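Local atomic coordinates of Alpha/beta hydrolase (Pectobacterium atrosepticum SCRI1043, PDB entry 3BDV), a protein that is probably a hydrolase of the alpha/beta-hydrolase fold that also binds calcium, although its natural substrate is not established. Residues 67-70 / 75-78; 59-64 / 85-90. All blocks are in the same frame, centred on the assembly; numbering follows the deposited sequence.

Interaction 1. Residues 67-70 / 75-78; sequences RELS and PVIL. With CA (calcium ion), chain C.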
loop_
_atom_site.group_PDB
_atom_site.type_symbol
_atom_site.label_atom_id
_atom_site.label_comp_id
_atom_site.label_asym_id
_atom_site.label_seq_id
_atom_site.Cartn_x
_atom_site.Cartn_y
_atom_site.Cartn_z
ATOM N N ARG A 67 14.035 -7.810 -0.648
ATOM C CA ARG A 67 15.291 -7.057 -0.850
ATOM C C ARG A 67 15.220 -5.765 -0.105
ATOM O O ARG A 67 16.122 -5.404 0.645
ATOM C CB ARG A 67 15.556 -6.715 -2.317
ATOM C CG ARG A 67 15.905 -7.904 -3.171
ATOM C CD ARG A 67 16.513 -7.493 -4.522
ATOM N NE ARG A 67 15.588 -6.783 -5.432
ATOM C CZ ARG A 67 14.746 -7.368 -6.294
ATOM N NH1 ARG A 67 14.630 -8.688 -6.355
ATOM N NH2 ARG A 67 13.995 -6.621 -7.094
ATOM N N GLU A 68 14.116 -5.067 -0.306
ATOM C CA GLU A 68 13.911 -3.774 0.273
ATOM C C GLU A 68 13.955 -3.808 1.795
ATOM O O GLU A 68 14.514 -2.908 2.435
ATOM C CB GLU A 68 12.555 -3.256 -0.181
ATOM C CG GLU A 68 12.379 -1.788 0.007
ATOM C CD GLU A 68 13.120 -0.961 -1.000
ATOM O OE1 GLU A 68 13.482 -1.439 -2.092
ATOM O OE2 GLU A 68 13.402 0.190 -0.687
ATOM N N LEU A 69 13.336 -4.839 2.375
ATOM C CA LEU A 69 13.241 -4.941 3.848
ATOM C C LEU A 69 14.575 -5.272 4.483
ATOM O O LEU A 69 14.855 -4.838 5.596
ATOM C CB LEU A 69 12.201 -5.991 4.254
ATOM C CG LEU A 69 10.744 -5.614 3.913
ATOM C CD1 LEU A 69 9.831 -6.723 4.374
ATOM C CD2 LEU A 69 10.305 -4.296 4.497
ATOM N N SER A 70 15.395 -6.030 3.758
ATOM C CA SER A 70 16.667 -6.526 4.279
ATOM C C SER A 70 17.547 -5.378 4.719
ATOM O O SER A 70 18.345 -5.539 5.634
ATOM C CB SER A 70 17.420 -7.324 3.206
ATOM O OG SER A 70 17.859 -6.480 2.133
ATOM N N PRO A 75 11.077 -0.380 11.639
ATOM C CA PRO A 75 9.880 -1.078 11.193
ATOM C C PRO A 75 9.268 -0.350 10.003
ATOM O O PRO A 75 9.306 0.889 9.956
ATOM C CB PRO A 75 8.962 -1.003 12.388
ATOM C CG PRO A 75 9.849 -0.721 13.537
ATOM C CD PRO A 75 10.899 0.166 12.985
ATOM N N VAL A 76 8.666 -1.121 9.086
ATOM C CA VAL A 76 8.215 -0.622 7.820
ATOM C C VAL A 76 6.688 -0.618 7.755
ATOM O O VAL A 76 6.031 -1.478 8.335
ATOM C CB VAL A 76 8.779 -1.467 6.672
ATOM C CG1 VAL A 76 7.990 -1.295 5.424
ATOM C CG2 VAL A 76 10.237 -1.118 6.437
ATOM N N ILE A 77 6.147 0.367 7.059
ATOM C CA ILE A 77 4.762 0.287 6.582
ATOM C C ILE A 77 4.791 0.075 5.088
ATOM O O ILE A 77 5.355 0.899 4.365
ATOM C CB ILE A 77 3.946 1.560 6.915
ATOM C CG1 ILE A 77 3.834 1.723 8.436
ATOM C CG2 ILE A 77 2.568 1.463 6.280
ATOM C CD1 ILE A 77 3.210 3.023 8.929
ATOM N N LEU A 78 4.247 -1.054 4.626
ATOM C CA LEU A 78 4.167 -1.319 3.163
ATOM C C LEU A 78 2.972 -0.582 2.597
ATOM O O LEU A 78 1.878 -0.710 3.110
ATOM C CB LEU A 78 4.007 -2.810 2.899
ATOM C CG LEU A 78 5.200 -3.698 3.292
ATOM C CD1 LEU A 78 4.860 -5.146 2.973
ATOM C CD2 LEU A 78 6.499 -3.232 2.621
HETATM CA CA CA C . 14.436 0.736 -2.960
HETATM O O HOH W 1 15.766 -0.606 -4.213
HETATM O O HOH W 2 16.402 0.500 -1.534
HETATM O O HOH W 3 14.024 2.785 -1.839
#

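Interaction 2. Residues 59-64 / 85-90; sequences DRWVLA and ALAACH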
loop_
_atom_site.group_PDB
_atom_site.type_symbol
_atom_site.label_atom_id
_atom_site.label_comp_id
_atom_site.label_asym_id
_atom_site.label_seq_id
_atom_site.Cartn_x
_atom_site.Cartn_y
_atom_site.Cartn_z
ATOM N N ASP A 59 6.118 -13.904 -7.151
ATOM C CA ASP A 59 7.426 -14.196 -6.544
ATOM C C ASP A 59 8.426 -13.078 -6.824
ATOM O O ASP A 59 9.179 -12.696 -5.956
ATOM C CB ASP A 59 7.971 -15.513 -7.055
ATOM C CG ASP A 59 7.245 -16.728 -6.496
ATOM O OD1 ASP A 59 6.696 -16.665 -5.394
ATOM O OD2 ASP A 59 7.231 -17.762 -7.187
ATOM N N ARG A 60 8.387 -12.475 -8.014
ATOM C CA ARG A 60 9.295 -11.350 -8.271
ATOM C C ARG A 60 8.992 -10.156 -7.404
ATOM O O ARG A 60 9.889 -9.506 -6.905
ATOM C CB ARG A 60 9.261 -10.952 -9.741
ATOM C CG ARG A 60 10.094 -11.926 -10.571
ATOM C CD ARG A 60 10.471 -11.360 -11.908
ATOM N NE ARG A 60 9.330 -11.261 -12.793
ATOM C CZ ARG A 60 9.199 -11.899 -13.955
ATOM N NH1 ARG A 60 10.136 -12.719 -14.403
ATOM N NH2 ARG A 60 8.106 -11.718 -14.678
ATOM N N TRP A 61 7.721 -9.832 -7.257
ATOM C CA TRP A 61 7.318 -8.749 -6.357
ATOM C C TRP A 61 7.752 -9.052 -4.928
ATOM O O TRP A 61 8.263 -8.174 -4.250
ATOM C CB TRP A 61 5.811 -8.526 -6.389
ATOM C CG TRP A 61 5.351 -7.365 -7.211
ATOM C CD1 TRP A 61 4.886 -6.161 -6.759
ATOM C CD2 TRP A 61 5.313 -7.299 -8.640
ATOM N NE1 TRP A 61 4.562 -5.356 -7.820
ATOM C CE2 TRP A 61 4.783 -6.045 -8.987
ATOM C CE3 TRP A 61 5.624 -8.207 -9.658
ATOM C CZ2 TRP A 61 4.605 -5.642 -10.332
ATOM C CZ3 TRP A 61 5.462 -7.816 -10.967
ATOM C CH2 TRP A 61 4.936 -6.545 -11.303
ATOM N N VAL A 62 7.557 -10.290 -4.481
ATOM C CA VAL A 62 7.915 -10.714 -3.129
ATOM C C VAL A 62 9.438 -10.611 -2.906
ATOM O O VAL A 62 9.919 -10.131 -1.883
ATOM C CB VAL A 62 7.488 -12.168 -2.874
ATOM C CG1 VAL A 62 8.259 -12.768 -1.649
ATOM C CG2 VAL A 62 5.960 -12.295 -2.758
ATOM N N LEU A 63 10.186 -11.064 -3.887
ATOM C CA LEU A 63 11.628 -10.953 -3.849
ATOM C C LEU A 63 12.030 -9.454 -3.782
ATOM O O LEU A 63 12.903 -9.084 -2.995
ATOM C CB LEU A 63 12.178 -11.702 -5.066
ATOM C CG LEU A 63 13.646 -12.045 -5.215
ATOM C CD1 LEU A 63 14.258 -12.379 -3.880
ATOM C CD2 LEU A 63 13.736 -13.193 -6.166
ATOM N N ALA A 64 11.373 -8.575 -4.548
ATOM C CA ALA A 64 11.672 -7.144 -4.483
ATOM C C ALA A 64 11.379 -6.504 -3.121
ATOM O O ALA A 64 12.149 -5.667 -2.645
ATOM C CB ALA A 64 10.961 -6.365 -5.589
ATOM N N ALA A 85 -0.357 -4.353 -3.743
ATOM C CA ALA A 85 -1.008 -4.557 -2.475
ATOM C C ALA A 85 -1.177 -6.037 -2.202
ATOM O O ALA A 85 -1.058 -6.487 -1.066
ATOM C CB ALA A 85 -2.386 -3.850 -2.458
ATOM N N LEU A 86 -1.522 -6.804 -3.241
ATOM C CA LEU A 86 -1.510 -8.270 -3.073
ATOM C C LEU A 86 -0.159 -8.767 -2.633
ATOM O O LEU A 86 -0.067 -9.639 -1.754
ATOM C CB LEU A 86 -1.980 -8.999 -4.313
ATOM C CG LEU A 86 -3.429 -8.670 -4.677
ATOM C CD1 LEU A 86 -3.878 -9.462 -5.916
ATOM C CD2 LEU A 86 -4.384 -8.848 -3.508
ATOM N N ALA A 87 0.906 -8.282 -3.247
ATOM C CA ALA A 87 2.229 -8.749 -2.819
ATOM C C ALA A 87 2.507 -8.419 -1.369
ATOM O O ALA A 87 3.073 -9.238 -0.648
ATOM C CB ALA A 87 3.316 -8.150 -3.732
ATOM N N ALA A 88 2.099 -7.225 -0.928
ATOM C CA ALA A 88 2.285 -6.768 0.446
ATOM C C ALA A 88 1.538 -7.755 1.347
ATOM O O ALA A 88 2.074 -8.210 2.357
ATOM C CB ALA A 88 1.755 -5.335 0.666
ATOM N N CYS A 89 0.312 -8.098 0.956
ATOM C CA CYS A 89 -0.489 -9.031 1.721
ATOM C C CYS A 89 0.214 -10.390 1.822
ATOM O O CYS A 89 0.311 -10.951 2.884
ATOM C CB CYS A 89 -1.848 -9.156 1.070
ATOM S SG CYS A 89 -2.922 -10.359 1.773
ATOM N N HIS A 90 0.707 -10.894 0.700
ATOM C CA HIS A 90 1.278 -12.202 0.670
ATOM C C HIS A 90 2.539 -12.252 1.554
ATOM O O HIS A 90 2.758 -13.183 2.317
ATOM C CB HIS A 90 1.584 -12.582 -0.779
ATOM C CG HIS A 90 2.259 -13.911 -0.933
ATOM N ND1 HIS A 90 1.564 -15.101 -1.058
ATOM C CD2 HIS A 90 3.574 -14.240 -1.015
ATOM C CE1 HIS A 90 2.417 -16.087 -1.217
ATOM N NE2 HIS A 90 3.640 -15.596 -1.188
#

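Interaction 1. Residues 67-70 / 75-78
The calcium ion is gripped by both carboxylate oxygens of Glu-68, OE1 at 2.5 Å and OE2 at 2.6 Å from the metal. The carboxylate is thus a bidentate ligand. Three waters and the backbone O of Arg-47 complete a shell of six oxygens. CG of Glu-68 lies anti to the backbone N (chi1 -163°), and the chain then bends at chi2 (75°), which brings both oxygens to the ion. The metal would be expected to balance the negative charge of this buried side chain.

One residue further on, the same helix meets the strand through carbon alone. CD2 of Leu-69 rests against the branch of Val-76, with CG2 of Val-76 at 3.7 Å. CB and CG1 of Val-76 are each 3.9 Å from this methyl, so all three carbons support it. CD2 of Leu-78 is a looser neighbour, 4.4 Å from CD2 of Leu-69.

Val-21 of strand 19-23 and Ile-99 of strand 99-105 continue the apolar layer. Strand 76-81 runs between these two parallel strands. Helix 58-70 leads into it from strand 46-47 in a beta-alpha-beta crossover, and packs its last turn on the sheet.

Interaction 2. Residues 59-64 / 85-90
Trp-61 meets Ala-87 at the root of its side chain. CB of Trp-61 lies 3.7 Å from CB of Ala-87, which points toward helix 58-70. Next along, CG of Trp-61 is 4.1 Å from that methyl and CD1 is 3.9 Å. The Ala-87 methyl therefore sits where the indole joins its stem. Beyond CD1, NE1 leaves the contact and hydrogen-bonds to O of Pro-24. The ring system also makes an edge-to-face pair with Phe-83. These two outside partners probably help to hold the indole at its chi1 of -101°, well away from a staggered value. The side chain touches the Gly-80, Ser-82, Gly-84 turn, which is consistent with the nucleophile elbow of a serine hydrolase.

A turn further along helix 83-93, CD2 of His-90 meets CG2 of Val-62 at 3.5 Å. The two side chains cross at about a right angle. CG of His-90 is anti to the backbone N (chi1 177°), which carries the imidazole out toward helix 58-70. Its ND1 is hydrogen-bonded to O of Arg-118, so ND1 probably carries a hydrogen. The guanidinium of Arg-118 forms a salt bridge with OD1 of Asp-59. One residue thus holds a polar group on each helix.

Ala-87 has only a methyl, and this lets the backbones come close: its CA is 6.0 Å from CA of Val-62. The same methyl also touches Leu-58 and Ile-65.

Between the two segments themselves the contact is van der Waals packing. NE1 of Trp-61 and ND1 of His-90 bond to backbone carbonyls outside the segments. The helices are therefore matched by shape, and outside partners probably help to set the rotation of the rings.

How the interactions relate
Both interactions are buried and both use helix 58-70. Interaction 1 takes its C-terminal turn to the central sheet, with Leu-69 partly exposed on the helix side. Interaction 2 takes its first turns to helix 83-93, and its touching residues are all buried. Strand 76-81 leads directly into helix 83-93, so the two contacts hold one helix against a strand-turn-helix unit. They touch where CD1 of Leu-78 packs on CB of Ala-88 at 3.9 Å. Branched aliphatic chains fill the helix-sheet contact, whereas small Ala-87 and Val-62 pack against Trp-61 and His-90 in the helix-helix one. Calcium takes the carboxylate in 67-70; backbone carbonyls bond to the rings of interaction 2.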